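4-hydroxybutyrate coenzyme A transferase (Shewanella oneidensis, PDB 2OAS) probably transfers coenzyme A between carboxylic acids such as acetate and 4-hydroxybutyrate, and binds coenzyme A. Local coordinates at residues A12-R17 / A39-T44; L129-E134 / K270-V275; E99-F104 / T136-Q141; Q195-L200 / D216-C221. All coordinates share one frame; numbering follows the deposited sequence.

Interaction 1: residues A12-R17 / A39-T44; sequences AVSLIR and AKHALT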
loop_
_atom_site.group_PDB
_atom_site.type_symbol
_atom_site.label_atom_id
_atom_site.label_comp_id
_atom_site.label_asym_id
_atom_site.label_seq_id
_atom_site.Cartn_x
_atom_site.Cartn_y
_atom_site.Cartn_z
ATOM N N ALA A 12 32.461 26.149 -6.899
ATOM C CA ALA A 12 31.019 26.037 -6.812
ATOM C C ALA A 12 30.607 25.403 -5.497
ATOM O O ALA A 12 29.697 25.880 -4.820
ATOM C CB ALA A 12 30.498 25.192 -7.981
ATOM N N VAL A 13 31.277 24.320 -5.133
ATOM C CA VAL A 13 30.948 23.626 -3.908
ATOM C C VAL A 13 31.262 24.443 -2.657
ATOM O O VAL A 13 30.666 24.234 -1.607
ATOM C CB VAL A 13 31.686 22.302 -3.848
ATOM C CG1 VAL A 13 31.387 21.601 -2.548
ATOM C CG2 VAL A 13 31.257 21.442 -4.995
ATOM N N SER A 14 32.195 25.382 -2.780
ATOM C CA SER A 14 32.601 26.215 -1.653
ATOM C C SER A 14 31.473 26.882 -0.883
ATOM O O SER A 14 31.555 27.028 0.328
ATOM C CB SER A 14 33.580 27.279 -2.128
ATOM O OG SER A 14 34.836 26.689 -2.375
ATOM N N LEU A 15 30.427 27.298 -1.590
ATOM C CA LEU A 15 29.294 27.953 -0.939
ATOM C C LEU A 15 28.701 27.062 0.146
ATOM O O LEU A 15 28.162 27.554 1.127
ATOM C CB LEU A 15 28.223 28.323 -1.967
ATOM C CG LEU A 15 28.516 29.491 -2.918
ATOM C CD1 LEU A 15 29.783 29.232 -3.708
ATOM C CD2 LEU A 15 27.329 29.682 -3.869
ATOM N N ILE A 16 28.795 25.749 -0.023
ATOM C CA ILE A 16 28.250 24.845 0.985
ATOM C C ILE A 16 28.967 25.113 2.297
ATOM O O ILE A 16 30.200 25.184 2.334
ATOM C CB ILE A 16 28.428 23.367 0.593
ATOM C CG1 ILE A 16 27.673 23.086 -0.717
ATOM C CG2 ILE A 16 27.927 22.470 1.722
ATOM C CD1 ILE A 16 27.733 21.651 -1.204
ATOM N N ARG A 17 28.185 25.292 3.360
ATOM C CA ARG A 17 28.713 25.559 4.708
ATOM C C ARG A 17 28.402 24.391 5.638
ATOM O O ARG A 17 27.587 23.536 5.306
ATOM C CB ARG A 17 28.108 26.853 5.260
ATOM C CG ARG A 17 28.645 28.113 4.588
ATOM C CD ARG A 17 30.044 28.422 5.091
ATOM N NE ARG A 17 30.968 28.891 4.057
ATOM C CZ ARG A 17 32.222 29.277 4.297
ATOM N NH1 ARG A 17 33.020 29.689 3.285
ATOM N NH2 ARG A 17 32.668 29.248 5.548
ATOM N N ALA A 39 33.928 16.042 -2.166
ATOM C CA ALA A 39 34.651 14.965 -1.485
ATOM C C ALA A 39 35.840 15.565 -0.765
ATOM O O ALA A 39 36.354 14.988 0.192
ATOM C CB ALA A 39 35.117 13.917 -2.497
ATOM N N LYS A 40 36.281 16.725 -1.237
ATOM C CA LYS A 40 37.406 17.401 -0.611
ATOM C C LYS A 40 36.975 18.577 0.252
ATOM O O LYS A 40 37.340 18.648 1.424
ATOM C CB LYS A 40 38.404 17.857 -1.674
ATOM C CG LYS A 40 39.378 16.753 -2.061
ATOM C CD LYS A 40 39.112 16.213 -3.444
ATOM C CE LYS A 40 39.545 17.222 -4.490
ATOM N NZ LYS A 40 39.506 16.644 -5.858
ATOM N N HIS A 41 36.185 19.483 -0.322
ATOM C CA HIS A 41 35.695 20.656 0.400
ATOM C C HIS A 41 35.027 20.280 1.727
ATOM O O HIS A 41 35.188 20.976 2.730
ATOM C CB HIS A 41 34.694 21.425 -0.471
ATOM C CG HIS A 41 34.072 22.603 0.216
ATOM N ND1 HIS A 41 34.797 23.706 0.607
ATOM C CD2 HIS A 41 32.798 22.843 0.591
ATOM C CE1 HIS A 41 33.998 24.579 1.190
ATOM N NE2 HIS A 41 32.779 24.079 1.195
ATOM N N ALA A 42 34.272 19.190 1.720
ATOM C CA ALA A 42 33.581 18.740 2.919
ATOM C C ALA A 42 34.556 18.399 4.042
ATOM O O ALA A 42 34.179 18.385 5.208
ATOM C CB ALA A 42 32.722 17.524 2.600
ATOM N N LEU A 43 35.807 18.124 3.686
ATOM C CA LEU A 43 36.816 17.782 4.681
ATOM C C LEU A 43 37.053 18.904 5.675
ATOM O O LEU A 43 37.547 18.663 6.779
ATOM C CB LEU A 43 38.130 17.412 4.003
ATOM C CG LEU A 43 38.080 16.135 3.162
ATOM C CD1 LEU A 43 39.451 15.860 2.587
ATOM C CD2 LEU A 43 37.619 14.971 4.018
ATOM N N THR A 44 36.693 20.123 5.274
ATOM C CA THR A 44 36.851 21.312 6.108
ATOM C C THR A 44 35.544 21.649 6.827
ATOM O O THR A 44 35.486 22.591 7.618
ATOM C CB THR A 44 37.249 22.539 5.262
ATOM O OG1 THR A 44 36.090 23.066 4.598
ATOM C CG2 THR A 44 38.285 22.155 4.214
#
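S14 and H41 bring the two backbones nearest, with 6.7 Å between their CA atoms, where the type I turn V13-I16, which leaves helix 9-13, faces H41 of helix 32-41. Almost all of the contact is made by the imidazole of H41, which reaches across with CG anti to its backbone N (chi1 177°) and slips into the turn. Its NE2 donates a hydrogen bond to I16 O at 3.0 Å. The bond is nearly straight (172°), and the acceptor lies in the imidazole plane, so the ring meets the carbonyl with its edge. Above one face lies the backbone of the turn: S14 CA makes a CH-pi contact 3.8 Å from the ring centroid. V13 packs alongside, its CG1 3.7 Å from H41 CD2, the two side chains running past each other in opposite directions. V13 and I16 also touch L38, one turn earlier on helix 32-41, while S14 OG is bonded to L10 O. An alanine in place of H41 would probably leave I16 O without this donor and open a gap beside V13 CG1 and S14 CA. The bond requires the proton on NE2; with the edge tied to I16 O and one face against S14 CA, the ring's rotation is fixed.

Interaction 2: residues L129-E134 / K270-V275; sequences LGISVE and KLYDYV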
loop_
_atom_site.group_PDB
_atom_site.type_symbol
_atom_site.label_atom_id
_atom_site.label_comp_id
_atom_site.label_asym_id
_atom_site.label_seq_id
_atom_site.Cartn_x
_atom_site.Cartn_y
_atom_site.Cartn_z
ATOM N N LEU A 129 16.768 19.456 -16.167
ATOM C CA LEU A 129 17.235 18.487 -15.194
ATOM C C LEU A 129 17.607 17.225 -15.938
ATOM O O LEU A 129 18.068 16.258 -15.341
ATOM C CB LEU A 129 16.136 18.175 -14.194
ATOM C CG LEU A 129 15.766 19.358 -13.312
ATOM C CD1 LEU A 129 14.729 18.931 -12.289
ATOM C CD2 LEU A 129 17.006 19.877 -12.624
ATOM N N GLY A 130 17.374 17.228 -17.246
ATOM C CA GLY A 130 17.727 16.091 -18.079
ATOM C C GLY A 130 17.122 14.722 -17.812
ATOM O O GLY A 130 15.905 14.585 -17.651
ATOM N N ILE A 131 17.985 13.706 -17.751
ATOM C CA ILE A 131 17.518 12.336 -17.564
ATOM C C ILE A 131 16.959 11.989 -16.189
ATOM O O ILE A 131 16.485 10.866 -15.975
ATOM C CB ILE A 131 18.604 11.314 -17.924
ATOM C CG1 ILE A 131 19.813 11.482 -17.004
ATOM C CG2 ILE A 131 18.977 11.476 -19.368
ATOM C CD1 ILE A 131 20.907 10.466 -17.251
ATOM N N SER A 132 17.001 12.936 -15.264
ATOM C CA SER A 132 16.452 12.692 -13.939
ATOM C C SER A 132 15.642 13.842 -13.392
ATOM O O SER A 132 16.198 14.847 -12.955
ATOM C CB SER A 132 17.544 12.367 -12.924
ATOM O OG SER A 132 18.009 11.049 -13.094
ATOM N N VAL A 133 14.321 13.699 -13.421
ATOM C CA VAL A 133 13.457 14.722 -12.872
ATOM C C VAL A 133 13.137 14.268 -11.463
ATOM O O VAL A 133 13.334 15.008 -10.502
ATOM C CB VAL A 133 12.168 14.879 -13.670
ATOM C CG1 VAL A 133 11.260 15.889 -12.990
ATOM C CG2 VAL A 133 12.495 15.338 -15.083
ATOM N N GLU A 134 12.654 13.040 -11.340
ATOM C CA GLU A 134 12.326 12.468 -10.032
ATOM C C GLU A 134 11.844 13.494 -8.999
ATOM O O GLU A 134 10.850 14.190 -9.223
ATOM C CB GLU A 134 13.524 11.667 -9.468
ATOM C CG GLU A 134 14.926 12.035 -10.013
ATOM C CD GLU A 134 15.844 12.612 -8.946
ATOM O OE1 GLU A 134 17.068 12.738 -9.182
ATOM O OE2 GLU A 134 15.336 12.945 -7.865
ATOM N N LYS A 270 22.846 6.195 -27.033
ATOM C CA LYS A 270 21.791 6.188 -28.049
ATOM C C LYS A 270 20.473 6.583 -27.383
ATOM O O LYS A 270 19.654 7.297 -27.959
ATOM C CB LYS A 270 21.640 4.785 -28.647
ATOM C CG LYS A 270 21.962 4.675 -30.130
ATOM C CD LYS A 270 20.830 3.943 -30.886
ATOM C CE LYS A 270 20.605 2.523 -30.349
ATOM N NZ LYS A 270 19.322 1.924 -30.855
ATOM N N LEU A 271 20.271 6.106 -26.166
ATOM C CA LEU A 271 19.054 6.421 -25.440
ATOM C C LEU A 271 19.026 7.900 -25.110
ATOM O O LEU A 271 18.037 8.583 -25.378
ATOM C CB LEU A 271 18.972 5.617 -24.136
ATOM C CG LEU A 271 17.660 5.708 -23.351
ATOM C CD1 LEU A 271 16.539 5.105 -24.184
ATOM C CD2 LEU A 271 17.773 4.954 -22.024
ATOM N N TYR A 272 20.117 8.403 -24.542
ATOM C CA TYR A 272 20.172 9.810 -24.160
ATOM C C TYR A 272 20.018 10.688 -25.392
ATOM O O TYR A 272 19.622 11.857 -25.319
ATOM C CB TYR A 272 21.497 10.123 -23.460
ATOM C CG TYR A 272 21.772 9.262 -22.246
ATOM C CD1 TYR A 272 20.733 8.823 -21.428
ATOM C CD2 TYR A 272 23.076 8.908 -21.899
ATOM C CE1 TYR A 272 20.988 8.047 -20.293
ATOM C CE2 TYR A 272 23.342 8.139 -20.769
ATOM C CZ TYR A 272 22.291 7.706 -19.968
ATOM O OH TYR A 272 22.514 6.925 -18.857
ATOM N N ASP A 273 20.322 10.104 -26.533
ATOM C CA ASP A 273 20.248 10.812 -27.786
ATOM C C ASP A 273 18.817 10.871 -28.267
ATOM O O ASP A 273 18.389 11.828 -28.916
ATOM C CB ASP A 273 21.076 10.070 -28.801
ATOM C CG ASP A 273 21.737 10.977 -29.745
ATOM O OD1 ASP A 273 21.017 11.770 -30.398
ATOM O OD2 ASP A 273 22.978 10.905 -29.817
ATOM N N TYR A 274 18.088 9.819 -27.940
ATOM C CA TYR A 274 16.702 9.697 -28.329
ATOM C C TYR A 274 15.840 10.593 -27.467
ATOM O O TYR A 274 14.942 11.260 -27.968
ATOM C CB TYR A 274 16.249 8.235 -28.190
ATOM C CG TYR A 274 14.761 8.023 -28.354
ATOM C CD1 TYR A 274 14.123 8.293 -29.563
ATOM C CD2 TYR A 274 13.982 7.575 -27.287
ATOM C CE1 TYR A 274 12.744 8.133 -29.706
ATOM C CE2 TYR A 274 12.601 7.411 -27.419
ATOM C CZ TYR A 274 11.990 7.699 -28.631
ATOM O OH TYR A 274 10.622 7.590 -28.750
ATOM N N VAL A 275 16.111 10.633 -26.173
ATOM C CA VAL A 275 15.297 11.468 -25.300
ATOM C C VAL A 275 15.660 12.933 -25.439
ATOM O O VAL A 275 14.849 13.807 -25.143
ATOM C CB VAL A 275 15.431 11.034 -23.816
ATOM C CG1 VAL A 275 15.241 9.535 -23.712
ATOM C CG2 VAL A 275 16.768 11.449 -23.245
#
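A type II' turn, L129-S132, in the loop between strand 126-128 and helix 136-142 presents I131 to Y272 and V275 of helix 269-275, joining the N-terminal and C-terminal family regions of the chain. G130 holds the first corner of the turn with positive phi, and I131 follows at the second, its CA 7.5 Å from that of Y272. The isoleucine carries its CG1 between the backbone N and the carbonyl carbon (chi1 62°), a crowded position that leaves CG2 and CD1 both facing the tyrosine. CG2 approaches Y272 CD1 at 3.8 Å, and I131 CD1 lies 3.9 Å from Y272 CE1, so the aliphatic branches span one flank of the ring while the two side chains pass at a slant. More loosely, I131 CG2 meets V275 CG2 at 4.5 Å. An alanine at I131 would remove both branches and is likely to leave a gap against the CD1-CE1 flank of Y272, loosening the link between the turn and the helix. The surroundings hold both partners in place: the backbone of I131 is hydrogen-bonded to A265, and the hydroxyl of Y272 is engaged by P179 O and the backbone N of G267. Between these two segments the contact is wholly apolar and buried. It thus depends on the fit of hydrocarbon against ring, while the polar end of the tyrosine is satisfied by backbone groups elsewhere.

Interaction 3: residues E99-F104 / T136-Q141; sequences EVPKLF and TLAACQ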
loop_
_atom_site.group_PDB
_atom_site.type_symbol
_atom_site.label_atom_id
_atom_site.label_comp_id
_atom_site.label_asym_id
_atom_site.label_seq_id
_atom_site.Cartn_x
_atom_site.Cartn_y
_atom_site.Cartn_z
ATOM N N GLU A 99 6.200 10.078 -2.485
ATOM C CA GLU A 99 6.008 10.859 -1.261
ATOM C C GLU A 99 7.184 11.793 -0.987
ATOM O O GLU A 99 7.081 12.698 -0.164
ATOM C CB GLU A 99 5.843 9.948 -0.038
ATOM C CG GLU A 99 4.679 8.971 -0.059
ATOM C CD GLU A 99 3.322 9.643 0.011
ATOM O OE1 GLU A 99 3.111 10.486 0.908
ATOM O OE2 GLU A 99 2.455 9.308 -0.829
ATOM N N VAL A 100 8.300 11.585 -1.672
ATOM C CA VAL A 100 9.465 12.417 -1.435
ATOM C C VAL A 100 9.220 13.888 -1.760
ATOM O O VAL A 100 9.586 14.758 -0.984
ATOM C CB VAL A 100 10.668 11.903 -2.226
ATOM C CG1 VAL A 100 11.906 12.704 -1.878
ATOM C CG2 VAL A 100 10.883 10.420 -1.917
ATOM N N PRO A 101 8.603 14.192 -2.911
ATOM C CA PRO A 101 8.335 15.588 -3.287
ATOM C C PRO A 101 7.485 16.288 -2.237
ATOM O O PRO A 101 7.694 17.467 -1.932
ATOM C CB PRO A 101 7.589 15.456 -4.606
ATOM C CG PRO A 101 8.196 14.244 -5.201
ATOM C CD PRO A 101 8.220 13.290 -4.006
ATOM N N LYS A 102 6.536 15.546 -1.679
ATOM C CA LYS A 102 5.647 16.082 -0.655
ATOM C C LYS A 102 6.388 16.384 0.656
ATOM O O LYS A 102 6.079 17.364 1.342
ATOM C CB LYS A 102 4.496 15.104 -0.375
ATOM C CG LYS A 102 3.666 15.472 0.854
ATOM C CD LYS A 102 3.320 14.229 1.712
ATOM C CE LYS A 102 2.747 14.648 3.090
ATOM N NZ LYS A 102 2.249 13.520 3.958
ATOM N N LEU A 103 7.349 15.529 1.010
ATOM C CA LEU A 103 8.141 15.707 2.228
ATOM C C LEU A 103 8.909 17.019 2.123
ATOM O O LEU A 103 9.126 17.721 3.115
ATOM C CB LEU A 103 9.132 14.550 2.394
ATOM C CG LEU A 103 9.818 14.400 3.757
ATOM C CD1 LEU A 103 8.808 13.867 4.754
ATOM C CD2 LEU A 103 10.982 13.438 3.668
ATOM N N PHE A 104 9.336 17.347 0.910
ATOM C CA PHE A 104 10.071 18.581 0.703
ATOM C C PHE A 104 9.118 19.756 0.677
ATOM O O PHE A 104 9.278 20.707 1.443
ATOM C CB PHE A 104 10.863 18.546 -0.602
ATOM C CG PHE A 104 11.947 17.519 -0.632
ATOM C CD1 PHE A 104 12.472 16.999 0.548
ATOM C CD2 PHE A 104 12.459 17.079 -1.847
ATOM C CE1 PHE A 104 13.491 16.047 0.526
ATOM C CE2 PHE A 104 13.483 16.131 -1.890
ATOM C CZ PHE A 104 14.001 15.609 -0.697
ATOM N N THR A 136 14.029 15.816 -7.618
ATOM C CA THR A 136 14.977 16.927 -7.593
ATOM C C THR A 136 14.252 18.249 -7.891
ATOM O O THR A 136 14.558 19.289 -7.301
ATOM C CB THR A 136 16.172 16.646 -8.571
ATOM O OG1 THR A 136 16.977 17.821 -8.708
ATOM C CG2 THR A 136 15.670 16.201 -9.924
ATOM N N LEU A 137 13.259 18.192 -8.773
ATOM C CA LEU A 137 12.483 19.374 -9.136
ATOM C C LEU A 137 11.847 19.960 -7.874
ATOM O O LEU A 137 11.862 21.178 -7.655
ATOM C CB LEU A 137 11.418 18.970 -10.158
ATOM C CG LEU A 137 10.596 20.053 -10.855
ATOM C CD1 LEU A 137 9.523 20.537 -9.930
ATOM C CD2 LEU A 137 11.503 21.191 -11.297
ATOM N N ALA A 138 11.314 19.078 -7.030
ATOM C CA ALA A 138 10.687 19.478 -5.771
ATOM C C ALA A 138 11.746 19.996 -4.797
ATOM O O ALA A 138 11.505 20.937 -4.024
ATOM C CB ALA A 138 9.945 18.288 -5.168
ATOM N N ALA A 139 12.929 19.379 -4.846
ATOM C CA ALA A 139 14.046 19.777 -3.984
ATOM C C ALA A 139 14.511 21.173 -4.389
ATOM O O ALA A 139 14.808 22.013 -3.543
ATOM C CB ALA A 139 15.188 18.777 -4.116
ATOM N N CYS A 140 14.577 21.419 -5.691
ATOM C CA CYS A 140 15.005 22.736 -6.174
ATOM C C CYS A 140 13.998 23.814 -5.797
ATOM O O CYS A 140 14.339 24.991 -5.744
ATOM C CB CYS A 140 15.176 22.728 -7.689
ATOM S SG CYS A 140 16.610 21.813 -8.222
ATOM N N GLN A 141 12.763 23.402 -5.529
ATOM C CA GLN A 141 11.715 24.341 -5.171
ATOM C C GLN A 141 11.910 24.873 -3.752
ATOM O O GLN A 141 11.807 26.072 -3.502
ATOM C CB GLN A 141 10.334 23.671 -5.281
ATOM C CG GLN A 141 9.362 24.315 -6.288
ATOM C CD GLN A 141 9.484 23.724 -7.716
ATOM O OE1 GLN A 141 8.602 22.970 -8.179
ATOM N NE2 GLN A 141 10.585 24.062 -8.408
#
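F104 leans from helix 100-105 against the backbone and methyl of A139 on helix 136-142, and P101, one turn earlier, meets A138. The phenylalanine has CG anti to its carbonyl carbon and beside its own N (chi1 -65°), which carries the CD2-CE2 side of the ring to the neighbouring helix. CD2 lies 3.8 Å from A139 CA, and F104 CE2 is 3.9 Å from A139 CB, an approach oblique to the ring plane. One face of the same ring lies over V100 O, a backbone carbonyl of its own helix. At the other pair the fit is of small groups: A138 CB points at the opposing helix and touches P101 CB at 3.7 Å, with P101 CA just as near. With a methyl meeting P101 in this way, the CA atoms of P101 and A138 come to 5.2 Å. The short helical segments run almost exactly parallel, 3° apart, with their axes 8.6 Å from each other. W23 of strand 21-24 makes an edge-to-face contact with F104 and touches A139, and on another side of helix 100-105 E99 forms a salt bridge with R337 of the second subunit. Helices 100-105 and 136-142 lead into the adjacent parallel strands 113-118 and 145-150, so this is the close packing of neighbouring helices on a parallel alpha/beta sheet of Rossmann-like type, with helix 136-142 belonging to the crossover that joins those two strands.

Interaction 4: residues Q195-L200 / D216-C221; sequences QHVAEL and DAVLSC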
loop_
_atom_site.group_PDB
_atom_site.type_symbol
_atom_site.label_atom_id
_atom_site.label_comp_id
_atom_site.label_asym_id
_atom_site.label_seq_id
_atom_site.Cartn_x
_atom_site.Cartn_y
_atom_site.Cartn_z
ATOM N N GLN A 195 10.050 -14.980 -21.089
ATOM C CA GLN A 195 9.045 -15.680 -21.883
ATOM C C GLN A 195 7.727 -15.808 -21.136
ATOM O O GLN A 195 6.663 -15.550 -21.694
ATOM C CB GLN A 195 9.562 -17.069 -22.264
ATOM C CG GLN A 195 10.926 -17.057 -22.944
ATOM C CD GLN A 195 11.437 -18.455 -23.270
ATOM O OE1 GLN A 195 11.485 -19.336 -22.397
ATOM N NE2 GLN A 195 11.820 -18.668 -24.525
ATOM N N HIS A 196 7.795 -16.207 -19.874
ATOM C CA HIS A 196 6.582 -16.361 -19.083
ATOM C C HIS A 196 5.824 -15.053 -18.970
ATOM O O HIS A 196 4.619 -15.013 -19.210
ATOM C CB HIS A 196 6.910 -16.883 -17.684
ATOM C CG HIS A 196 7.439 -18.283 -17.669
ATOM N ND1 HIS A 196 6.761 -19.342 -18.234
ATOM C CD2 HIS A 196 8.573 -18.801 -17.137
ATOM C CE1 HIS A 196 7.456 -20.451 -18.053
ATOM N NE2 HIS A 196 8.558 -20.149 -17.390
ATOM N N VAL A 197 6.527 -13.978 -18.617
ATOM C CA VAL A 197 5.880 -12.679 -18.464
ATOM C C VAL A 197 5.272 -12.225 -19.783
ATOM O O VAL A 197 4.151 -11.709 -19.826
ATOM C CB VAL A 197 6.869 -11.601 -17.988
ATOM C CG1 VAL A 197 6.120 -10.327 -17.696
ATOM C CG2 VAL A 197 7.615 -12.069 -16.752
ATOM N N ALA A 198 6.020 -12.433 -20.861
ATOM C CA ALA A 198 5.576 -12.048 -22.195
ATOM C C ALA A 198 4.186 -12.585 -22.520
ATOM O O ALA A 198 3.414 -11.918 -23.205
ATOM C CB ALA A 198 6.572 -12.526 -23.222
ATOM N N GLU A 199 3.869 -13.784 -22.038
ATOM C CA GLU A 199 2.558 -14.369 -22.302
ATOM C C GLU A 199 1.417 -13.663 -21.575
ATOM O O GLU A 199 0.258 -13.795 -21.968
ATOM C CB GLU A 199 2.550 -15.859 -21.955
ATOM C CG GLU A 199 3.114 -16.735 -23.064
ATOM C CD GLU A 199 3.085 -18.226 -22.723
ATOM O OE1 GLU A 199 3.763 -18.638 -21.745
ATOM O OE2 GLU A 199 2.379 -18.986 -23.434
ATOM N N LEU A 200 1.747 -12.906 -20.528
ATOM C CA LEU A 200 0.726 -12.175 -19.789
ATOM C C LEU A 200 0.445 -10.821 -20.437
ATOM O O LEU A 200 -0.597 -10.221 -20.193
ATOM C CB LEU A 200 1.141 -11.961 -18.328
ATOM C CG LEU A 200 1.045 -13.120 -17.327
ATOM C CD1 LEU A 200 -0.354 -13.712 -17.333
ATOM C CD2 LEU A 200 2.048 -14.174 -17.687
ATOM N N ASP A 216 14.809 -6.760 -19.990
ATOM C CA ASP A 216 15.257 -6.851 -21.377
ATOM C C ASP A 216 14.723 -8.094 -22.065
ATOM O O ASP A 216 14.216 -8.026 -23.187
ATOM C CB ASP A 216 16.785 -6.864 -21.464
ATOM C CG ASP A 216 17.405 -5.543 -21.062
ATOM O OD1 ASP A 216 16.904 -4.482 -21.497
ATOM O OD2 ASP A 216 18.404 -5.569 -20.320
ATOM N N ALA A 217 14.853 -9.233 -21.391
ATOM C CA ALA A 217 14.379 -10.496 -21.932
ATOM C C ALA A 217 12.893 -10.377 -22.225
ATOM O O ALA A 217 12.407 -10.907 -23.222
ATOM C CB ALA A 217 14.634 -11.622 -20.937
ATOM N N VAL A 218 12.171 -9.678 -21.355
ATOM C CA VAL A 218 10.740 -9.489 -21.539
ATOM C C VAL A 218 10.473 -8.644 -22.773
ATOM O O VAL A 218 9.614 -8.972 -23.596
ATOM C CB VAL A 218 10.106 -8.784 -20.327
ATOM C CG1 VAL A 218 8.622 -8.551 -20.586
ATOM C CG2 VAL A 218 10.309 -9.624 -19.066
ATOM N N LEU A 219 11.212 -7.548 -22.892
ATOM C CA LEU A 219 11.063 -6.639 -24.021
ATOM C C LEU A 219 11.400 -7.322 -25.330
ATOM O O LEU A 219 10.779 -7.056 -26.356
ATOM C CB LEU A 219 11.947 -5.416 -23.818
ATOM C CG LEU A 219 11.462 -4.538 -22.664
ATOM C CD1 LEU A 219 12.535 -3.549 -22.285
ATOM C CD2 LEU A 219 10.188 -3.821 -23.078
ATOM N N SER A 220 12.376 -8.214 -25.301
ATOM C CA SER A 220 12.751 -8.924 -26.508
ATOM C C SER A 220 11.647 -9.872 -26.974
ATOM O O SER A 220 11.622 -10.268 -28.135
ATOM C CB SER A 220 14.050 -9.693 -26.279
ATOM O OG SER A 220 13.974 -10.507 -25.125
ATOM N N CYS A 221 10.728 -10.227 -26.078
ATOM C CA CYS A 221 9.631 -11.120 -26.437
ATOM C C CYS A 221 8.355 -10.362 -26.781
ATOM O O CYS A 221 7.310 -10.976 -26.995
ATOM C CB CYS A 221 9.342 -12.101 -25.306
ATOM S SG CYS A 221 10.792 -13.075 -24.742
#
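V218 sets CG1 anti to its backbone N (chi1 178°), which leaves CG2 anti to the carbonyl carbon; this second branch is the one that touches, lying 4.1 Å from V197 CB. The sulfur of C221 likewise stands anti to its carbonyl carbon (chi1 -54°), which swings it beside its own N and toward the start of the opposing segment, where SG comes to 4.2 Å from Q195 N. Between these two places A198 points its methyl toward segment 216-221, where its CB meets C221 CB at 3.5 Å, the closest apolar pair here. With only a methyl on A198, the backbones come close: its CA is 5.8 Å from V218 CA. Toward solvent Q195 lays the base of its side chain beside the cysteine, with CG 4.4 Å from C221 SG. On the buried side V197 also packs on V384 of strand 382-385, while L219 on the far side of helix 213-220 reaches helix 237-244. The contact consists of van der Waals packing, tight at the alanine and looser at the two valines. Helices 188-200 and 213-220 precede and follow strand 206-208, and helix 213-220 leads on to strand 229-230, which lies parallel and adjacent to it; the pair represents helix-helix packing in an alpha/beta domain, helix 188-200 lying against the mixed sheet through V197.

In the fold
From the N terminus, interaction 1 closes a short loop that includes strand 21-24, tying the turn after helix 9-13 to helix 32-41 at the outer part of the first alpha/beta region. Interaction 3 comes next, joining the helices before strands 113-118 and 145-150. Its loop holds the turn 129-134, whose partner lies far ahead at 270-275, so interactions 2 and 3 cross; they also touch in space, L129 CD1 packing on T136 CG2 at 3.7 Å. The long loop of interaction 2 bridges the two family regions and encloses interaction 4, which pairs the helices before and after strand 206-208 of the mixed sheet. Interactions 1 and 4 lie farthest apart, with centres about 47 Å from each other.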